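Side-chain contacts in EAL domain protein (Vibrio cholerae serotype O1, PDB 6IJ2), which degrades cyclic dinucleotides such as c-di-GMP and cGAMP as a phosphodiesterase, probably with the help of metal ions bound in its EAL domain: residues A[40-45]-A[124-129]; A[69-74]-A[95-100]; A[175-180]-A[231-236]. The protein carries 1 engineered substitution. One frame throughout, in Å; residues are numbered along the deposited sequence.

Contact 1: A[40-45]-A[124-129]. With CA (calcium ion), chain J.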
loop_
_atom_site.group_PDB
_atom_site.type_symbol
_atom_site.label_atom_id
_atom_site.label_comp_id
_atom_site.label_asym_id
_atom_site.label_seq_id
_atom_site.Cartn_x
_atom_site.Cartn_y
_atom_site.Cartn_z
ATOM N N GLU A 40 21.751 5.909 21.660
ATOM C CA GLU A 40 21.095 5.125 22.689
ATOM C C GLU A 40 20.099 4.154 22.066
ATOM O O GLU A 40 19.616 4.341 20.948
ATOM C CB GLU A 40 20.379 6.042 23.681
ATOM C CG GLU A 40 21.329 6.993 24.411
ATOM C CD GLU A 40 20.607 8.083 25.183
ATOM O OE1 GLU A 40 19.359 8.144 25.114
ATOM O OE2 GLU A 40 21.292 8.882 25.860
ATOM N N ILE A 41 19.792 3.104 22.815
ATOM C CA ILE A 41 18.799 2.135 22.370
ATOM C C ILE A 41 17.413 2.671 22.711
ATOM O O ILE A 41 17.122 2.980 23.871
ATOM C CB ILE A 41 19.050 0.761 23.008
ATOM C CG1 ILE A 41 20.348 0.179 22.440
ATOM C CG2 ILE A 41 17.866 -0.162 22.778
ATOM C CD1 ILE A 41 20.779 -1.118 23.080
ATOM N N PHE A 42 16.567 2.791 21.684
ATOM C CA PHE A 42 15.189 3.240 21.857
ATOM C C PHE A 42 14.334 2.139 22.470
ATOM O O PHE A 42 13.432 2.408 23.276
ATOM C CB PHE A 42 14.630 3.666 20.478
ATOM C CG PHE A 42 13.132 3.815 20.444
ATOM C CD1 PHE A 42 12.538 5.018 20.805
ATOM C CD2 PHE A 42 12.316 2.746 20.077
ATOM C CE1 PHE A 42 11.167 5.158 20.786
ATOM C CE2 PHE A 42 10.939 2.880 20.057
ATOM C CZ PHE A 42 10.364 4.086 20.409
ATOM N N GLY A 43 14.593 0.897 22.081
ATOM C CA GLY A 43 13.820 -0.228 22.571
ATOM C C GLY A 43 14.197 -1.490 21.820
ATOM O O GLY A 43 15.202 -1.530 21.111
ATOM N N TYR A 44 13.376 -2.531 22.003
ATOM C CA TYR A 44 13.579 -3.818 21.338
ATOM C C TYR A 44 12.256 -4.341 20.812
ATOM O O TYR A 44 11.234 -4.249 21.501
ATOM C CB TYR A 44 14.159 -4.883 22.298
ATOM C CG TYR A 44 15.571 -4.623 22.751
ATOM C CD1 TYR A 44 15.837 -3.714 23.770
ATOM C CD2 TYR A 44 16.637 -5.295 22.173
ATOM C CE1 TYR A 44 17.118 -3.468 24.186
ATOM C CE2 TYR A 44 17.930 -5.054 22.582
ATOM C CZ TYR A 44 18.165 -4.143 23.595
ATOM O OH TYR A 44 19.451 -3.892 24.017
ATOM N N GLU A 45 12.279 -4.912 19.608
ATOM C CA GLU A 45 11.125 -5.618 19.079
ATOM C C GLU A 45 11.200 -7.073 19.528
ATOM O O GLU A 45 12.261 -7.705 19.427
ATOM C CB GLU A 45 11.065 -5.526 17.551
ATOM C CG GLU A 45 9.880 -6.274 17.000
ATOM C CD GLU A 45 9.765 -6.234 15.494
ATOM O OE1 GLU A 45 10.709 -5.770 14.809
ATOM O OE2 GLU A 45 8.701 -6.666 15.013
ATOM N N ASN A 124 5.603 2.177 28.075
ATOM C CA ASN A 124 6.806 1.649 27.448
ATOM C C ASN A 124 6.530 0.431 26.574
ATOM O O ASN A 124 7.477 -0.235 26.143
ATOM C CB ASN A 124 7.851 1.295 28.497
ATOM C CG ASN A 124 8.461 2.522 29.148
ATOM O OD1 ASN A 124 8.093 3.655 28.845
ATOM N ND2 ASN A 124 9.394 2.296 30.053
ATOM N N ILE A 125 5.263 0.117 26.314
ATOM C CA ILE A 125 4.886 -0.975 25.420
ATOM C C ILE A 125 4.341 -0.376 24.128
ATOM O O ILE A 125 3.433 0.464 24.157
ATOM C CB ILE A 125 3.865 -1.919 26.083
ATOM C CG1 ILE A 125 4.482 -2.597 27.308
ATOM C CG2 ILE A 125 3.365 -2.976 25.082
ATOM C CD1 ILE A 125 3.479 -3.379 28.147
ATOM N N MET A 126 4.905 -0.796 22.998
ATOM C CA MET A 126 4.478 -0.341 21.672
ATOM C C MET A 126 3.935 -1.533 20.909
ATOM O O MET A 126 4.550 -2.599 20.912
ATOM C CB MET A 126 5.615 0.296 20.883
ATOM C CG MET A 126 5.186 0.767 19.487
ATOM S SD MET A 126 6.293 1.941 18.690
ATOM C CE MET A 126 7.686 0.915 18.236
ATOM N N PHE A 127 2.779 -1.360 20.273
ATOM C CA PHE A 127 2.196 -2.415 19.455
ATOM C C PHE A 127 2.366 -2.060 17.989
ATOM O O PHE A 127 2.030 -0.949 17.573
ATOM C CB PHE A 127 0.722 -2.631 19.798
ATOM C CG PHE A 127 0.521 -3.469 21.030
ATOM C CD1 PHE A 127 0.663 -4.846 20.962
ATOM C CD2 PHE A 127 0.232 -2.888 22.258
ATOM C CE1 PHE A 127 0.509 -5.623 22.092
ATOM C CE2 PHE A 127 0.065 -3.667 23.388
ATOM C CZ PHE A 127 0.211 -5.024 23.312
ATOM N N GLU A 128 2.897 -3.003 17.216
ATOM C CA GLU A 128 3.096 -2.823 15.779
ATOM C C GLU A 128 1.958 -3.482 15.021
ATOM O O GLU A 128 1.666 -4.665 15.232
ATOM C CB GLU A 128 4.438 -3.408 15.335
ATOM C CG GLU A 128 5.590 -2.904 16.180
ATOM C CD GLU A 128 6.937 -3.353 15.669
ATOM O OE1 GLU A 128 7.949 -2.945 16.268
ATOM O OE2 GLU A 128 6.985 -4.105 14.667
ATOM N N PHE A 129 1.333 -2.721 14.128
ATOM C CA PHE A 129 0.086 -3.122 13.490
ATOM C C PHE A 129 0.351 -3.500 12.037
ATOM O O PHE A 129 0.908 -2.700 11.274
ATOM C CB PHE A 129 -0.952 -2.002 13.583
ATOM C CG PHE A 129 -1.579 -1.874 14.948
ATOM C CD1 PHE A 129 -0.956 -1.135 15.938
ATOM C CD2 PHE A 129 -2.793 -2.479 15.231
ATOM C CE1 PHE A 129 -1.519 -1.007 17.200
ATOM C CE2 PHE A 129 -3.366 -2.360 16.492
ATOM C CZ PHE A 129 -2.726 -1.623 17.479
HETATM CA CA CA J . 7.286 -5.852 13.243
HETATM O O HOH W 1 9.356 -5.072 12.549
#

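Contact 2: A[69-74]-A[95-100]. With CA (calcium ion), chain J; nucleotides of chain B.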
loop_
_atom_site.group_PDB
_atom_site.type_symbol
_atom_site.label_atom_id
_atom_site.label_comp_id
_atom_site.label_asym_id
_atom_site.label_seq_id
_atom_site.Cartn_x
_atom_site.Cartn_y
_atom_site.Cartn_z
ATOM N N TYR A 69 -6.301 -16.380 19.261
ATOM C CA TYR A 69 -6.451 -15.470 20.392
ATOM C C TYR A 69 -5.571 -15.895 21.559
ATOM O O TYR A 69 -4.894 -15.059 22.168
ATOM C CB TYR A 69 -7.918 -15.392 20.811
ATOM C CG TYR A 69 -8.843 -15.066 19.663
ATOM C CD1 TYR A 69 -8.977 -13.762 19.204
ATOM C CD2 TYR A 69 -9.573 -16.063 19.027
ATOM C CE1 TYR A 69 -9.817 -13.459 18.150
ATOM C CE2 TYR A 69 -10.416 -15.771 17.973
ATOM C CZ TYR A 69 -10.535 -14.466 17.538
ATOM O OH TYR A 69 -11.374 -14.173 16.488
ATOM N N LEU A 70 -5.553 -17.192 21.875
ATOM C CA LEU A 70 -4.685 -17.680 22.943
ATOM C C LEU A 70 -3.220 -17.458 22.596
ATOM O O LEU A 70 -2.409 -17.113 23.465
ATOM C CB LEU A 70 -4.961 -19.163 23.199
ATOM C CG LEU A 70 -4.785 -19.775 24.597
ATOM C CD1 LEU A 70 -5.249 -21.227 24.591
ATOM C CD2 LEU A 70 -3.352 -19.684 25.107
ATOM N N PHE A 71 -2.863 -17.649 21.324
ATOM C CA PHE A 71 -1.483 -17.444 20.900
ATOM C C PHE A 71 -1.078 -15.979 21.030
ATOM O O PHE A 71 0.024 -15.670 21.504
ATOM C CB PHE A 71 -1.312 -17.938 19.459
ATOM C CG PHE A 71 -0.006 -17.553 18.850
ATOM C CD1 PHE A 71 1.156 -18.212 19.208
ATOM C CD2 PHE A 71 0.066 -16.514 17.939
ATOM C CE1 PHE A 71 2.368 -17.848 18.666
ATOM C CE2 PHE A 71 1.272 -16.149 17.395
ATOM C CZ PHE A 71 2.427 -16.819 17.761
ATOM N N ASP A 72 -1.963 -15.067 20.625
ATOM C CA ASP A 72 -1.682 -13.639 20.736
ATOM C C ASP A 72 -1.430 -13.241 22.187
ATOM O O ASP A 72 -0.428 -12.590 22.503
ATOM C CB ASP A 72 -2.846 -12.843 20.150
ATOM C CG ASP A 72 -2.544 -11.374 20.038
ATOM O OD1 ASP A 72 -1.576 -11.025 19.330
ATOM O OD2 ASP A 72 -3.275 -10.568 20.652
ATOM N N GLN A 73 -2.332 -13.633 23.087
ATOM C CA GLN A 73 -2.155 -13.308 24.499
ATOM C C GLN A 73 -0.861 -13.900 25.046
ATOM O O GLN A 73 -0.161 -13.255 25.834
ATOM C CB GLN A 73 -3.363 -13.798 25.300
ATOM C CG GLN A 73 -4.678 -13.233 24.793
ATOM C CD GLN A 73 -5.823 -13.414 25.770
ATOM O OE1 GLN A 73 -6.490 -12.448 26.141
ATOM N NE2 GLN A 73 -6.066 -14.654 26.183
ATOM N N MET A 74 -0.521 -15.124 24.629
ATOM C CA MET A 74 0.717 -15.750 25.085
ATOM C C MET A 74 1.945 -14.977 24.617
ATOM O O MET A 74 2.888 -14.775 25.392
ATOM C CB MET A 74 0.779 -17.199 24.603
ATOM C CG MET A 74 -0.012 -18.170 25.460
ATOM S SD MET A 74 1.014 -19.009 26.683
ATOM C CE MET A 74 1.779 -20.275 25.669
ATOM N N ASN A 95 4.493 -7.338 18.103
ATOM C CA ASN A 95 3.753 -7.461 16.855
ATOM C C ASN A 95 2.318 -7.869 17.153
ATOM O O ASN A 95 2.082 -8.836 17.882
ATOM C CB ASN A 95 4.409 -8.495 15.940
ATOM C CG ASN A 95 5.728 -8.014 15.365
ATOM O OD1 ASN A 95 5.752 -7.235 14.413
ATOM N ND2 ASN A 95 6.831 -8.478 15.938
ATOM N N PHE A 96 1.359 -7.131 16.610
ATOM C CA PHE A 96 -0.046 -7.424 16.858
ATOM C C PHE A 96 -0.527 -8.346 15.748
ATOM O O PHE A 96 -0.598 -7.937 14.587
ATOM C CB PHE A 96 -0.872 -6.141 16.926
ATOM C CG PHE A 96 -2.257 -6.320 17.514
ATOM C CD1 PHE A 96 -2.917 -7.541 17.462
ATOM C CD2 PHE A 96 -2.901 -5.254 18.113
ATOM C CE1 PHE A 96 -4.188 -7.691 17.985
ATOM C CE2 PHE A 96 -4.171 -5.398 18.644
ATOM C CZ PHE A 96 -4.813 -6.618 18.579
ATOM N N LEU A 97 -0.867 -9.583 16.117
ATOM C CA LEU A 97 -1.361 -10.587 15.188
ATOM C C LEU A 97 -2.530 -10.030 14.376
ATOM O O LEU A 97 -3.542 -9.614 14.963
ATOM C CB LEU A 97 -1.794 -11.841 15.948
ATOM C CG LEU A 97 -2.275 -13.022 15.098
ATOM C CD1 LEU A 97 -1.097 -13.797 14.520
ATOM C CD2 LEU A 97 -3.192 -13.938 15.896
ATOM N N PRO A 98 -2.426 -10.000 13.038
ATOM C CA PRO A 98 -3.463 -9.391 12.188
ATOM C C PRO A 98 -4.906 -9.656 12.613
ATOM O O PRO A 98 -5.364 -10.803 12.696
ATOM C CB PRO A 98 -3.147 -9.999 10.821
ATOM C CG PRO A 98 -1.646 -10.071 10.830
ATOM C CD PRO A 98 -1.277 -10.468 12.243
ATOM N N ASN A 99 -5.632 -8.560 12.854
ATOM C CA ASN A 99 -6.803 -8.533 13.720
ATOM C C ASN A 99 -8.123 -8.668 12.967
ATOM O O ASN A 99 -9.171 -8.298 13.509
ATOM C CB ASN A 99 -6.812 -7.243 14.544
ATOM C CG ASN A 99 -5.439 -6.599 14.649
ATOM O OD1 ASN A 99 -4.529 -6.919 13.888
ATOM N ND2 ASN A 99 -5.290 -5.675 15.592
ATOM N N ALA A 100 -8.107 -9.188 11.737
ATOM C CA ALA A 100 -9.374 -9.478 11.076
ATOM C C ALA A 100 -10.172 -10.523 11.839
ATOM O O ALA A 100 -11.377 -10.668 11.604
ATOM C CB ALA A 100 -9.145 -9.947 9.640
HETATM CA CA CA J . 7.286 -5.852 13.243
ATOM P P G B 2 11.436 -13.044 11.991
ATOM O OP1 G B 2 11.831 -12.761 13.328
ATOM O OP2 G B 2 11.765 -14.300 11.404
ATOM O "O5'" G B 2 9.880 -12.847 11.836
ATOM C "C5'" G B 2 9.168 -13.340 10.708
ATOM C "C4'" G B 2 7.757 -12.824 10.734
ATOM O "O4'" G B 2 7.120 -13.245 11.957
ATOM C "C3'" G B 2 7.608 -11.304 10.685
ATOM O "O3'" G B 2 6.571 -10.897 9.813
ATOM C "C2'" G B 2 7.195 -10.946 12.104
ATOM O "O2'" G B 2 6.399 -9.799 12.240
ATOM C "C1'" G B 2 6.401 -12.183 12.500
ATOM N N9 G B 2 6.385 -12.332 13.943
ATOM C C8 G B 2 7.463 -12.519 14.767
ATOM N N7 G B 2 7.143 -12.547 16.028
ATOM C C5 G B 2 5.776 -12.342 16.037
ATOM C C6 G B 2 4.867 -12.268 17.117
ATOM O O6 G B 2 5.099 -12.351 18.318
ATOM N N1 G B 2 3.570 -12.061 16.682
ATOM C C2 G B 2 3.195 -11.927 15.373
ATOM N N2 G B 2 1.896 -11.720 15.153
ATOM N N3 G B 2 4.029 -12.009 14.355
ATOM C C4 G B 2 5.294 -12.215 14.756
HETATM O O HOH W 2 0.318 -9.546 19.904
HETATM O O HOH W 1 9.356 -5.072 12.549
#

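Contact 3: A[175-180]-A[231-236]. With nucleotides of chain B.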
loop_
_atom_site.group_PDB
_atom_site.type_symbol
_atom_site.label_atom_id
_atom_site.label_comp_id
_atom_site.label_asym_id
_atom_site.label_seq_id
_atom_site.Cartn_x
_atom_site.Cartn_y
_atom_site.Cartn_z
ATOM N N THR A 175 -0.461 6.713 13.865
ATOM C CA THR A 175 0.229 6.083 14.978
ATOM C C THR A 175 1.360 6.979 15.466
ATOM O O THR A 175 1.681 8.006 14.860
ATOM C CB THR A 175 0.773 4.731 14.531
ATOM O OG1 THR A 175 1.402 4.902 13.252
ATOM C CG2 THR A 175 -0.378 3.743 14.361
ATOM N N ASN A 176 1.961 6.585 16.597
ATOM C CA ASN A 176 3.147 7.285 17.084
ATOM C C ASN A 176 4.310 7.145 16.115
ATOM O O ASN A 176 5.038 8.113 15.852
ATOM C CB ASN A 176 3.554 6.731 18.445
ATOM C CG ASN A 176 2.467 6.885 19.464
ATOM O OD1 ASN A 176 1.814 5.915 19.853
ATOM N ND2 ASN A 176 2.232 8.120 19.875
ATOM N N ILE A 177 4.519 5.937 15.615
ATOM C CA ILE A 177 5.651 5.590 14.771
ATOM C C ILE A 177 5.137 4.928 13.496
ATOM O O ILE A 177 4.110 4.241 13.498
ATOM C CB ILE A 177 6.628 4.673 15.550
ATOM C CG1 ILE A 177 7.454 5.537 16.523
ATOM C CG2 ILE A 177 7.530 3.884 14.624
ATOM C CD1 ILE A 177 8.310 4.766 17.495
ATOM N N VAL A 178 5.828 5.170 12.386
ATOM C CA VAL A 178 5.622 4.400 11.158
ATOM C C VAL A 178 6.942 3.719 10.840
ATOM O O VAL A 178 7.973 4.392 10.709
ATOM C CB VAL A 178 5.130 5.269 9.989
ATOM C CG1 VAL A 178 5.210 4.489 8.674
ATOM C CG2 VAL A 178 3.683 5.620 10.191
ATOM N N LYS A 179 6.925 2.383 10.789
ATOM C CA LYS A 179 8.109 1.605 10.437
ATOM C C LYS A 179 8.153 1.434 8.929
ATOM O O LYS A 179 7.166 1.007 8.327
ATOM C CB LYS A 179 8.094 0.236 11.126
ATOM C CG LYS A 179 8.103 0.392 12.638
ATOM C CD LYS A 179 9.211 -0.430 13.314
ATOM C CE LYS A 179 8.843 -1.830 13.464
ATOM N NZ LYS A 179 9.864 -2.655 14.214
ATOM N N VAL A 180 9.285 1.773 8.319
ATOM C CA VAL A 180 9.407 1.742 6.860
ATOM C C VAL A 180 10.048 0.427 6.459
ATOM O O VAL A 180 11.166 0.111 6.891
ATOM C CB VAL A 180 10.212 2.938 6.333
ATOM C CG1 VAL A 180 10.339 2.838 4.798
ATOM C CG2 VAL A 180 9.524 4.230 6.718
ATOM N N VAL A 231 16.197 10.532 9.399
ATOM C CA VAL A 231 15.711 9.403 10.187
ATOM C C VAL A 231 16.555 9.283 11.446
ATOM O O VAL A 231 17.791 9.340 11.390
ATOM C CB VAL A 231 15.758 8.098 9.386
ATOM C CG1 VAL A 231 15.256 6.942 10.277
ATOM C CG2 VAL A 231 14.927 8.178 8.083
ATOM N N GLU A 232 15.896 9.116 12.593
ATOM C CA GLU A 232 16.620 8.882 13.834
ATOM C C GLU A 232 16.544 7.424 14.267
ATOM O O GLU A 232 17.578 6.804 14.511
ATOM C CB GLU A 232 16.083 9.794 14.938
ATOM C CG GLU A 232 16.292 11.264 14.635
ATOM C CD GLU A 232 16.219 12.122 15.890
ATOM O OE1 GLU A 232 15.908 11.573 16.963
ATOM O OE2 GLU A 232 16.493 13.339 15.802
ATOM N N LEU A 233 15.342 6.851 14.314
ATOM C CA LEU A 233 15.179 5.476 14.768
ATOM C C LEU A 233 15.452 4.501 13.632
ATOM O O LEU A 233 14.869 4.615 12.541
ATOM C CB LEU A 233 13.771 5.250 15.323
ATOM C CG LEU A 233 13.337 6.166 16.459
ATOM C CD1 LEU A 233 11.938 5.793 16.951
ATOM C CD2 LEU A 233 14.353 6.091 17.591
ATOM N N MET A 234 16.328 3.528 13.883
ATOM C CA MET A 234 16.634 2.514 12.884
ATOM C C MET A 234 16.717 1.139 13.533
ATOM O O MET A 234 16.942 0.999 14.740
ATOM C CB MET A 234 17.948 2.821 12.145
ATOM C CG MET A 234 17.901 4.135 11.360
ATOM S SD MET A 234 19.324 4.305 10.276
ATOM C CE MET A 234 19.501 6.089 10.159
ATOM N N GLN A 235 16.543 0.124 12.697
ATOM C CA GLN A 235 16.569 -1.267 13.115
ATOM C C GLN A 235 17.149 -2.072 11.963
ATOM O O GLN A 235 16.935 -1.729 10.798
ATOM C CB GLN A 235 15.149 -1.721 13.474
ATOM C CG GLN A 235 15.011 -3.104 13.995
ATOM C CD GLN A 235 13.572 -3.430 14.372
ATOM O OE1 GLN A 235 12.680 -2.564 14.340
ATOM N NE2 GLN A 235 13.339 -4.671 14.721
ATOM N N GLY A 236 17.892 -3.123 12.272
ATOM C CA GLY A 236 18.404 -3.957 11.201
ATOM C C GLY A 236 19.660 -4.706 11.598
ATOM O O GLY A 236 20.315 -4.408 12.595
ATOM O OP3 G B 1 8.492 -6.186 9.816
ATOM P P G B 1 8.184 -7.526 10.238
ATOM O OP1 G B 1 7.864 -7.570 11.632
ATOM O OP2 G B 1 7.203 -8.000 9.320
ATOM O "O5'" G B 1 9.521 -8.298 9.944
ATOM C "C5'" G B 1 10.410 -8.682 10.987
ATOM C "C4'" G B 1 11.415 -9.680 10.463
ATOM O "O4'" G B 1 12.517 -8.977 9.857
ATOM C "C3'" G B 1 12.041 -10.623 11.497
ATOM O "O3'" G B 1 12.034 -11.977 11.092
ATOM C "C2'" G B 1 13.485 -10.148 11.571
ATOM O "O2'" G B 1 14.441 -11.136 11.822
ATOM C "C1'" G B 1 13.705 -9.640 10.157
ATOM N N9 G B 1 14.800 -8.687 10.059
ATOM C C8 G B 1 15.174 -7.758 10.996
ATOM N N7 G B 1 16.190 -7.035 10.622
ATOM C C5 G B 1 16.498 -7.509 9.358
ATOM C C6 G B 1 17.508 -7.105 8.448
ATOM O O6 G B 1 18.358 -6.237 8.587
ATOM N N1 G B 1 17.476 -7.857 7.283
ATOM C C2 G B 1 16.580 -8.858 7.022
ATOM N N2 G B 1 16.697 -9.451 5.838
ATOM N N3 G B 1 15.625 -9.233 7.854
ATOM C C4 G B 1 15.642 -8.520 8.994
#

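Contact 1: A[40-45]-A[124-129]
E45 and E128 converge on one calcium ion inside the EAL barrel, a TIM-like fold whose first two strands run antiparallel. Their strands, 41-49 and 125-129, are not neighbours: strand 91-96 lies between them, so only side chains meet, and no hydrogen bond passes directly from one segment to the other.

The metal accounts for the polar half. E45 OE2 binds the calcium at 2.4 Å and E128 OE2 at 2.3 Å, and these two oxygens lie 3.1 Å apart, a closeness of like charges that the shared cation probably offsets. The side chains cross at about a right angle, with their carboxylate planes turned 47° from each other. E45 has CG anti to its backbone nitrogen and runs out extended, which carries the acid from its strand to the ion. N95, D158 and a phosphate of the bound RNA also bind the calcium. The second oxygens are held too: E128 OE1 by K179 and S93, E45 OE1 by Q235.

The apolar half sits beside this site. M126 points its CB toward the other strand and brings its terminal methyl, CE, to the edge of the F42 ring, near the ring plane, at 4.2 Å from CE2. F42 belongs to a classic beta bulge with G43 opposite I33.

One water links the calcium to E45, 2.3 Å from the ion and 2.7 Å from E45 OE1.

Contact 2: A[69-74]-A[95-100]
D72, in the first turns of helix 68-85, and L97, just past the end of strand 91-96, bring their CA atoms within 6.3 Å of each other. Helix and strand belong to one beta-alpha-beta crossover of the EAL barrel, from strand 41-49 to its parallel neighbour 91-96, and the contact lies where the helix begins and the second strand ends.

D72 and L97 carry the contact about equally. D72 points its CB toward segment 95-100, and with CG anti to the backbone nitrogen (chi1 -171°) its carboxylate lies alongside L97 and F96. OD1 comes to 3.5 Å from L97 CB as the two side chains slide past each other in opposite directions. The other oxygen, OD2, is 4.0 Å from F96 CE1; the acid meets that ring obliquely, yet the two planes are only 17° apart. No direct hydrogen bond joins the segments, but water 2 spans them, donating both to D72 OD1 and to the backbone oxygen of N95. R76, from the same helix, makes a cation-pi contact with F96 and a long, weak ion pair with D72 OD2.

L97 also faces the helix on its apolar side: its CD1 meets the edge of the F71 ring, near the ring plane, 4.4 Å from CE2. F71 in turn packs against V48, V59 and I60.

The strand end serves the ligand as well. L97 CA and CD1 lie beside the amino group N2 of G2 of chain B, at 3.4 and 3.7 Å. N95 CB lies over the six-membered ring of the same guanine, a little off its centre toward N1 and C2, and the amide runs on past the base, its OD1 lifted farther from it to bind the calcium ion at 2.4 Å.

Contact 3: A[175-180]-A[231-236]
K179 reaches Q235 through a single hydrogen bond, NZ donating to OE1 over 2.8 Å. The ammonium lies in the plane of the amide, on a lone pair of OE1, with a C=O...N angle of 134°. The chains that carry the two groups differ: Q235 is extended, whereas K179 bends at chi2 and chi3 to swing its nitrogen across. Earlier on both strands, I177 and L233 meet methyl to methyl, CD1 to CD1 at 3.8 Å, their side chains crossing at about a right angle.

Further out, the polar groups are fixed by second partners. K179 NZ forms a salt bridge with E128, and Q235 NE2 donates to E45 and to Q31, which would steady two of the calcium-binding acids. Strand 211-214 separates the two segments in the sheet, and its Q211 and L213 pack on L233. Before strand 177-180, T175 OG1 donates to I177 O over 2.8 Å, from above the carbonyl plane. G236, beyond Q235, brings its CA to 3.5 Å from O6 of G1 of chain B.

A lysine and a glutamine gripping metal-binding carboxylates, on strands facing the barrel interior, are consistent with the second shell of an EAL phosphodiesterase active site.

Overall arrangement
All three contacts are buried and draw on one sheet. Contacts 1 and 3 lie deep in the barrel, their centres about 10 Å apart, each joining strands that have another strand between them; contact 2 lies farther out, where a helix covers a strand end, and along the chain it is nested within contact 1. Their chemistry follows: metal ligation in contact 1, a lysine-glutamine hydrogen bond and apolar pair in contact 3, a water bridge and mixed packing in contact 2. I177 of contact 3 packs on F42 and M126 of contact 1, making one apolar layer. Contacts 1 and 2 share the calcium ion, while contacts 2 and 3 do not touch but meet different guanines of the RNA.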